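Side-chain contacts in protein-tyrosine-phosphatase (Shewanella sp., PDB 2Z72), which hydrolyses phosphotyrosine as a cold-active phosphatase and holds two zinc ions in a calcineurin-like phosphoesterase fold: residues L244-F247 and L248-N252; D184-I187 and G188-L191. All coordinates share one frame; numbering follows the deposited sequence.

Contact 1 (L244-F247 and L248-N252)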
ATOM      1  N   LEU A 244     -22.953  -3.768  -6.457  1.00 15.70           N
ATOM      2  CA  LEU A 244     -21.815  -4.416  -5.812  1.00 14.46           C
ATOM      3  C   LEU A 244     -20.563  -3.566  -5.881  1.00 13.43           C
ATOM      4  O   LEU A 244     -19.834  -3.460  -4.865  1.00 13.32           O
ATOM      5  CB  LEU A 244     -21.590  -5.771  -6.467  1.00 15.82           C
ATOM      6  CG  LEU A 244     -20.389  -6.561  -5.985  1.00 16.69           C
ATOM      7  CD1 LEU A 244     -20.418  -6.777  -4.495  1.00 18.07           C
ATOM      8  CD2 LEU A 244     -20.328  -7.945  -6.663  1.00 18.76           C
ATOM      9  N   LEU A 245     -20.302  -2.962  -7.040  1.00 12.71           N
ATOM     10  CA  LEU A 245     -19.166  -2.064  -7.133  1.00 12.18           C
ATOM     11  C   LEU A 245     -19.328  -0.883  -6.186  1.00 12.15           C
ATOM     12  O   LEU A 245     -18.330  -0.406  -5.612  1.00 11.67           O
ATOM     13  CB  LEU A 245     -18.944  -1.594  -8.579  1.00 13.82           C
ATOM     14  CG  LEU A 245     -18.557  -2.670  -9.570  1.00 13.33           C
ATOM     15  CD1 LEU A 245     -18.404  -2.082 -10.971  1.00 14.75           C
ATOM     16  CD2 LEU A 245     -17.317  -3.448  -9.134  1.00 15.46           C
ATOM     17  N   ASN A 246     -20.542  -0.390  -6.041  1.00 12.85           N
ATOM     18  CA  ASN A 246     -20.797   0.737  -5.152  1.00 13.76           C
ATOM     19  C   ASN A 246     -20.397   0.400  -3.721  1.00 12.19           C
ATOM     20  O   ASN A 246     -19.703   1.124  -3.029  1.00 14.56           O
ATOM     21  CB  ASN A 246     -22.264   1.111  -5.302  0.58 14.38           C
ATOM     22  CG  ASN A 246     -22.625   2.359  -4.525  0.58 14.39           C
ATOM     23  OD1 ASN A 246     -22.193   2.518  -3.373  0.58 16.97           O
ATOM     24  ND2 ASN A 246     -23.400   3.259  -5.111  0.58 18.79           N
ATOM     25  N   PHE A 247     -20.807  -0.789  -3.287  1.00 12.62           N
ATOM     26  CA  PHE A 247     -20.352  -1.310  -1.975  1.00 12.28           C
ATOM     27  C   PHE A 247     -18.848  -1.351  -1.877  1.00 11.02           C
ATOM     28  O   PHE A 247     -18.238  -0.849  -0.954  1.00 11.27           O
ATOM     29  CB  PHE A 247     -20.891  -2.726  -1.719  1.00 13.85           C
ATOM     30  CG  PHE A 247     -20.261  -3.331  -0.498  1.00 13.33           C
ATOM     31  CD1 PHE A 247     -19.497  -4.487  -0.590  1.00 14.60           C
ATOM     32  CD2 PHE A 247     -20.382  -2.741   0.733  1.00 15.10           C
ATOM     33  CE1 PHE A 247     -18.876  -5.018   0.503  1.00 15.19           C
ATOM     34  CE2 PHE A 247     -19.796  -3.269   1.860  1.00 15.61           C
ATOM     35  CZ  PHE A 247     -19.022  -4.389   1.753  1.00 14.44           C
ATOM     36  N   LEU A 248     -18.191  -2.006  -2.837  1.00 11.04           N
ATOM     37  CA  LEU A 248     -16.768  -2.238  -2.780  1.00 11.05           C
ATOM     38  C   LEU A 248     -15.955  -0.961  -2.774  1.00 10.23           C
ATOM     39  O   LEU A 248     -14.903  -0.895  -2.126  1.00 10.04           O
ATOM     40  CB  LEU A 248     -16.321  -3.179  -3.921  1.00 11.33           C
ATOM     41  CG  LEU A 248     -16.759  -4.637  -3.801  1.00 11.53           C
ATOM     42  CD1 LEU A 248     -16.404  -5.383  -5.095  1.00 13.26           C
ATOM     43  CD2 LEU A 248     -16.084  -5.260  -2.588  1.00 11.82           C
ATOM     44  N   PHE A 249     -16.395   0.037  -3.547  1.00 10.72           N
ATOM     45  CA  PHE A 249     -15.576   1.221  -3.728  1.00 10.81           C
ATOM     46  C   PHE A 249     -15.890   2.359  -2.801  1.00 11.26           C
ATOM     47  O   PHE A 249     -15.053   3.295  -2.705  1.00 11.96           O
ATOM     48  CB  PHE A 249     -15.683   1.729  -5.184  1.00 11.62           C
ATOM     49  CG  PHE A 249     -14.754   0.970  -6.118  1.00 10.12           C
ATOM     50  CD1 PHE A 249     -15.048  -0.255  -6.644  1.00 11.04           C
ATOM     51  CD2 PHE A 249     -13.523   1.509  -6.435  1.00 12.69           C
ATOM     52  CE1 PHE A 249     -14.181  -0.951  -7.487  1.00 11.19           C
ATOM     53  CE2 PHE A 249     -12.683   0.837  -7.297  1.00 12.80           C
ATOM     54  CZ  PHE A 249     -12.987  -0.392  -7.792  1.00 11.08           C
ATOM     55  N   PHE A 250     -17.005   2.357  -2.100  1.00 12.51           N
ATOM     56  CA  PHE A 250     -17.379   3.534  -1.321  1.00 13.09           C
ATOM     57  C   PHE A 250     -17.511   3.271   0.147  1.00 12.94           C
ATOM     58  O   PHE A 250     -16.825   2.420   0.721  1.00 13.33           O
ATOM     59  CB  PHE A 250     -18.596   4.187  -2.026  1.00 16.83           C
ATOM     60  CG  PHE A 250     -18.207   4.585  -3.444  1.00 17.83           C
ATOM     61  CD1 PHE A 250     -18.900   3.987  -4.497  1.00 18.98           C
ATOM     62  CD2 PHE A 250     -17.174   5.452  -3.721  1.00 19.54           C
ATOM     63  CE1 PHE A 250     -18.546   4.292  -5.802  1.00 19.06           C
ATOM     64  CE2 PHE A 250     -16.807   5.788  -5.031  1.00 20.27           C
ATOM     65  CZ  PHE A 250     -17.513   5.153  -6.059  1.00 21.97           C
ATOM     66  N   GLY A 251     -18.274   4.047   0.910  1.00 15.65           N
ATOM     67  CA  GLY A 251     -18.081   4.256   2.323  1.00 15.35           C
ATOM     68  C   GLY A 251     -18.166   3.128   3.279  1.00 15.32           C
ATOM     69  O   GLY A 251     -17.545   3.141   4.369  1.00 17.27           O
ATOM     70  N   ASN A 252     -18.942   2.085   2.916  1.00 14.85           N
ATOM     71  CA  ASN A 252     -19.071   0.951   3.835  1.00 14.06           C
ATOM     72  C   ASN A 252     -18.180  -0.220   3.442  1.00 12.34           C
ATOM     73  O   ASN A 252     -18.238  -1.307   4.053  1.00 13.57           O
ATOM     74  CB  ASN A 252     -20.530   0.433   3.863  1.00 16.93           C
ATOM     75  CG  ASN A 252     -20.860  -0.328   5.148  1.00 18.93           C
ATOM     76  OD1 ASN A 252     -20.475  -0.059   6.282  1.00 20.26           O
ATOM     77  ND2 ASN A 252     -21.647  -1.395   5.012  1.00 19.35           N
TER
HETATM   78  O   HOH W   1     -19.804   1.110   0.441  1.00 20.16           O

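Contact 2 (D184-I187 and G188-L191)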
ATOM      1  N   ASP A 184      -0.997   2.727 -19.045  1.00 10.74           N
ATOM      2  CA  ASP A 184       0.118   2.845 -19.942  1.00 12.08           C
ATOM      3  C   ASP A 184       1.448   3.030 -19.196  1.00 10.45           C
ATOM      4  O   ASP A 184       2.503   3.020 -19.828  1.00 11.54           O
ATOM      5  CB  ASP A 184      -0.024   4.054 -20.905  0.54 15.34           C
ATOM      6  CG  ASP A 184      -0.246   5.349 -20.174  0.54 16.12           C
ATOM      7  OD1 ASP A 184       0.430   6.352 -20.466  0.54 18.53           O
ATOM      8  OD2 ASP A 184      -1.136   5.432 -19.292  0.54 15.64           O
ATOM      9  N   THR A 185       1.358   3.233 -17.887  1.00  9.25           N
ATOM     10  CA  THR A 185       2.506   3.522 -17.098  1.00  8.70           C
ATOM     11  C   THR A 185       2.988   2.295 -16.335  1.00  8.30           C
ATOM     12  O   THR A 185       2.172   1.429 -15.931  1.00  9.11           O
ATOM     13  CB  THR A 185       2.287   4.688 -16.088  1.00  8.41           C
ATOM     14  OG1 THR A 185       1.457   4.262 -15.033  1.00  8.49           O
ATOM     15  CG2 THR A 185       1.713   5.923 -16.820  1.00  9.68           C
ATOM     16  N   GLU A 186       4.279   2.202 -16.080  1.00  8.27           N
ATOM     17  CA  GLU A 186       4.853   1.118 -15.306  1.00  8.28           C
ATOM     18  C   GLU A 186       4.217   1.003 -13.928  1.00  8.72           C
ATOM     19  O   GLU A 186       3.775  -0.085 -13.506  1.00  8.47           O
ATOM     20  CB  GLU A 186       6.361   1.300 -15.170  1.00  8.77           C
ATOM     21  CG  GLU A 186       7.090   0.167 -14.468  1.00  9.25           C
ATOM     22  CD  GLU A 186       7.107  -1.135 -15.229  1.00 10.17           C
ATOM     23  OE1 GLU A 186       7.377  -2.189 -14.615  1.00 11.18           O
ATOM     24  OE2 GLU A 186       6.784  -1.146 -16.431  1.00 10.91           O
ATOM     25  N   ILE A 187       4.175   2.109 -13.196  1.00  8.84           N
ATOM     26  CA  ILE A 187       3.580   2.107 -11.847  1.00  7.54           C
ATOM     27  C   ILE A 187       2.102   1.755 -11.935  1.00  7.53           C
ATOM     28  O   ILE A 187       1.614   0.989 -11.092  1.00  7.97           O
ATOM     29  CB  ILE A 187       3.852   3.418 -11.120  1.00  7.90           C
ATOM     30  CG1 ILE A 187       5.333   3.635 -10.825  1.00  8.62           C
ATOM     31  CG2 ILE A 187       3.007   3.500  -9.848  1.00  8.46           C
ATOM     32  CD1 ILE A 187       5.976   2.626  -9.910  1.00  9.36           C
ATOM     33  N   GLY A 188       1.393   2.294 -12.899  1.00  7.66           N
ATOM     34  CA  GLY A 188      -0.004   1.993 -13.025  1.00  7.74           C
ATOM     35  C   GLY A 188      -0.230   0.545 -13.308  1.00  7.85           C
ATOM     36  O   GLY A 188      -1.230  -0.034 -12.809  1.00  8.22           O
ATOM     37  N   GLN A 189       0.572  -0.106 -14.131  1.00  8.53           N
ATOM     38  CA  GLN A 189       0.452  -1.521 -14.440  1.00  7.72           C
ATOM     39  C   GLN A 189       0.727  -2.344 -13.181  1.00  8.34           C
ATOM     40  O   GLN A 189      -0.015  -3.310 -12.873  1.00  9.18           O
ATOM     41  CB  GLN A 189       1.447  -1.882 -15.543  1.00  9.25           C
ATOM     42  CG  GLN A 189       1.068  -1.291 -16.878  1.00  9.64           C
ATOM     43  CD  GLN A 189       2.208  -1.217 -17.853  1.00  9.97           C
ATOM     44  OE1 GLN A 189       3.258  -1.784 -17.696  1.00 12.94           O
ATOM     45  NE2 GLN A 189       1.957  -0.454 -18.926  1.00 11.25           N
ATOM     46  N   TRP A 190       1.765  -1.992 -12.455  1.00  8.09           N
ATOM     47  CA  TRP A 190       2.105  -2.645 -11.200  1.00  7.34           C
ATOM     48  C   TRP A 190       0.966  -2.544 -10.218  1.00  7.40           C
ATOM     49  O   TRP A 190       0.510  -3.565  -9.626  1.00  7.54           O
ATOM     50  CB  TRP A 190       3.346  -2.025 -10.674  1.00  7.21           C
ATOM     51  CG  TRP A 190       3.892  -2.438  -9.357  1.00  7.14           C
ATOM     52  CD1 TRP A 190       4.348  -3.635  -8.912  1.00  8.27           C
ATOM     53  CD2 TRP A 190       4.120  -1.526  -8.261  1.00  7.58           C
ATOM     54  NE1 TRP A 190       4.820  -3.565  -7.626  1.00  8.10           N
ATOM     55  CE2 TRP A 190       4.684  -2.274  -7.220  1.00  7.98           C
ATOM     56  CE3 TRP A 190       3.881  -0.185  -8.080  1.00  8.95           C
ATOM     57  CZ2 TRP A 190       5.034  -1.705  -5.987  1.00  8.93           C
ATOM     58  CZ3 TRP A 190       4.232   0.390  -6.868  1.00 10.16           C
ATOM     59  CH2 TRP A 190       4.796  -0.360  -5.847  1.00  9.88           C
ATOM     60  N   LEU A 191       0.404  -1.363  -9.989  1.00  7.53           N
ATOM     61  CA  LEU A 191      -0.691  -1.191  -9.050  1.00  7.48           C
ATOM     62  C   LEU A 191      -1.908  -1.983  -9.473  1.00  7.19           C
ATOM     63  O   LEU A 191      -2.604  -2.537  -8.623  1.00  7.89           O
ATOM     64  CB  LEU A 191      -1.051   0.281  -8.908  1.00  7.84           C
ATOM     65  CG  LEU A 191       0.009   1.155  -8.227  1.00  7.86           C
ATOM     66  CD1 LEU A 191      -0.363   2.615  -8.384  1.00 10.79           C
ATOM     67  CD2 LEU A 191       0.173   0.789  -6.743  1.00 10.52           C
TER

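Contact 1 (L244-F247 and L248-N252)
The F247 ring overlaps the side chain of L248 at one end and approaches the backbone of N252 at the other. Its CD1 lies 4.0 Å from L248 CD2, and the two side chains run obliquely past each other. On the other side of the ring, F247 CE2 comes within 3.3 Å of N252 O, which is hydrogen-bonded to S211 OG. CG of F247 is anti to the backbone N (chi1 171°), which sets it beside the carbonyl carbon, and the ring ends with CE2 at N252 O. S211, R217 and L219 also touch this ring. Replacing F247 by an alanine would remove the ring, and L248 CD2 would probably lose its aromatic neighbour, with a gap opened among S211, R217 and L219.

Two apolar pairs follow the helical spacing of four. L244 CG meets L248 CD1 at 4.2 Å, and L245 CD2 reaches F249 CE1. CD1 of F249 also sits at 3.4 Å from L245 O, which lies at the ring edge in its plane. In the conformer given, N246 crosses F250 at about a right angle and turns OD1 to F250 CD1, while its ND2 bonds to K240 O. K240 also makes a cation-pi contact with the F250 ring. One face of that ring is covered by CB of F249.

The backbone bonds bend progressively toward the end of the helix. L248 N donates to L244 O at 164°. F249 N to L245 O closes to 149°, and F250 N to N246 O is weak. F250 then leaves helical geometry. Beyond it, one water lies between F247 O and N252 N, accepting from N252 N at 2.8 Å. This is the C-terminal end of an alpha-helix, 243-249, where a water bridges the last turn to the loop that follows.

Contact 2 (D184-I187 and G188-L191)
I187 packs against both W190 and L191, and this is the tight apolar side of the turn. I187 and W190 lie side by side and point the same way, with I187 CD1 4.0 Å from W190 CE3. The other branch of I187, CG2, meets L191 CD1 at 3.8 Å. With CG1 anti to the carbonyl carbon (chi1 -66°), CG2 is left beside that carbon, facing L191, while the CG1 branch carries CD1 to W190.

The start of the helix is capped by T185. Its OG1 accepts from G188 N at 2.9 Å, with an N-H...O angle of 144°, and also bonds to S182 O. G188 has no side chain where OG1 comes in, 3.4 Å from G188 CA. Q189 N, W190 N and L191 N donate to T185 O, E186 O and I187 O.

The polar side is closely bonded too. The Q189 chain runs back past T185, with CG 3.1 Å from T185 O. Its NE2 bonds to A183 O and T15 O. E186 and Q189 cross at about a right angle. K60 NZ joins E186 OE2, by a salt bridge, to Q189 OE1, by a hydrogen bond. T15 OG1 also bonds to OE2, and Y130 holds E186 OE1. D184 is the loose part: it is partly exposed and points away from 188-191.

Helix 186-192 begins beside strand 8-14, which touches D184, T185 and E186. Helix 122-138 packs on I187 and W190, and its D133 takes the indole NE1. Strand 142-145 meets W190 and L191 through L145.

How the contacts relate
Both contacts are short helical turns of one chain, and all four segments lie within its calcineurin-like phosphoesterase region. Contact 2 comes first along the chain, at the start of helix 186-192. Contact 1 comes later, at the end of helix 243-249. Between them run strands 197-200 and 203-206, neighbours in the six-stranded mixed sheet, and then helices 212-216, 221-231 and 236-241. The centres are 23 Å apart and the nearest atoms about 11 Å apart, so the two do not touch. The side chains of F250 and L191 lie about 12 and 14 Å from a zinc ion. The zinc ligands are D78, H80, D114, N149, H207 and H286, so both are helix-end contacts away from the metals.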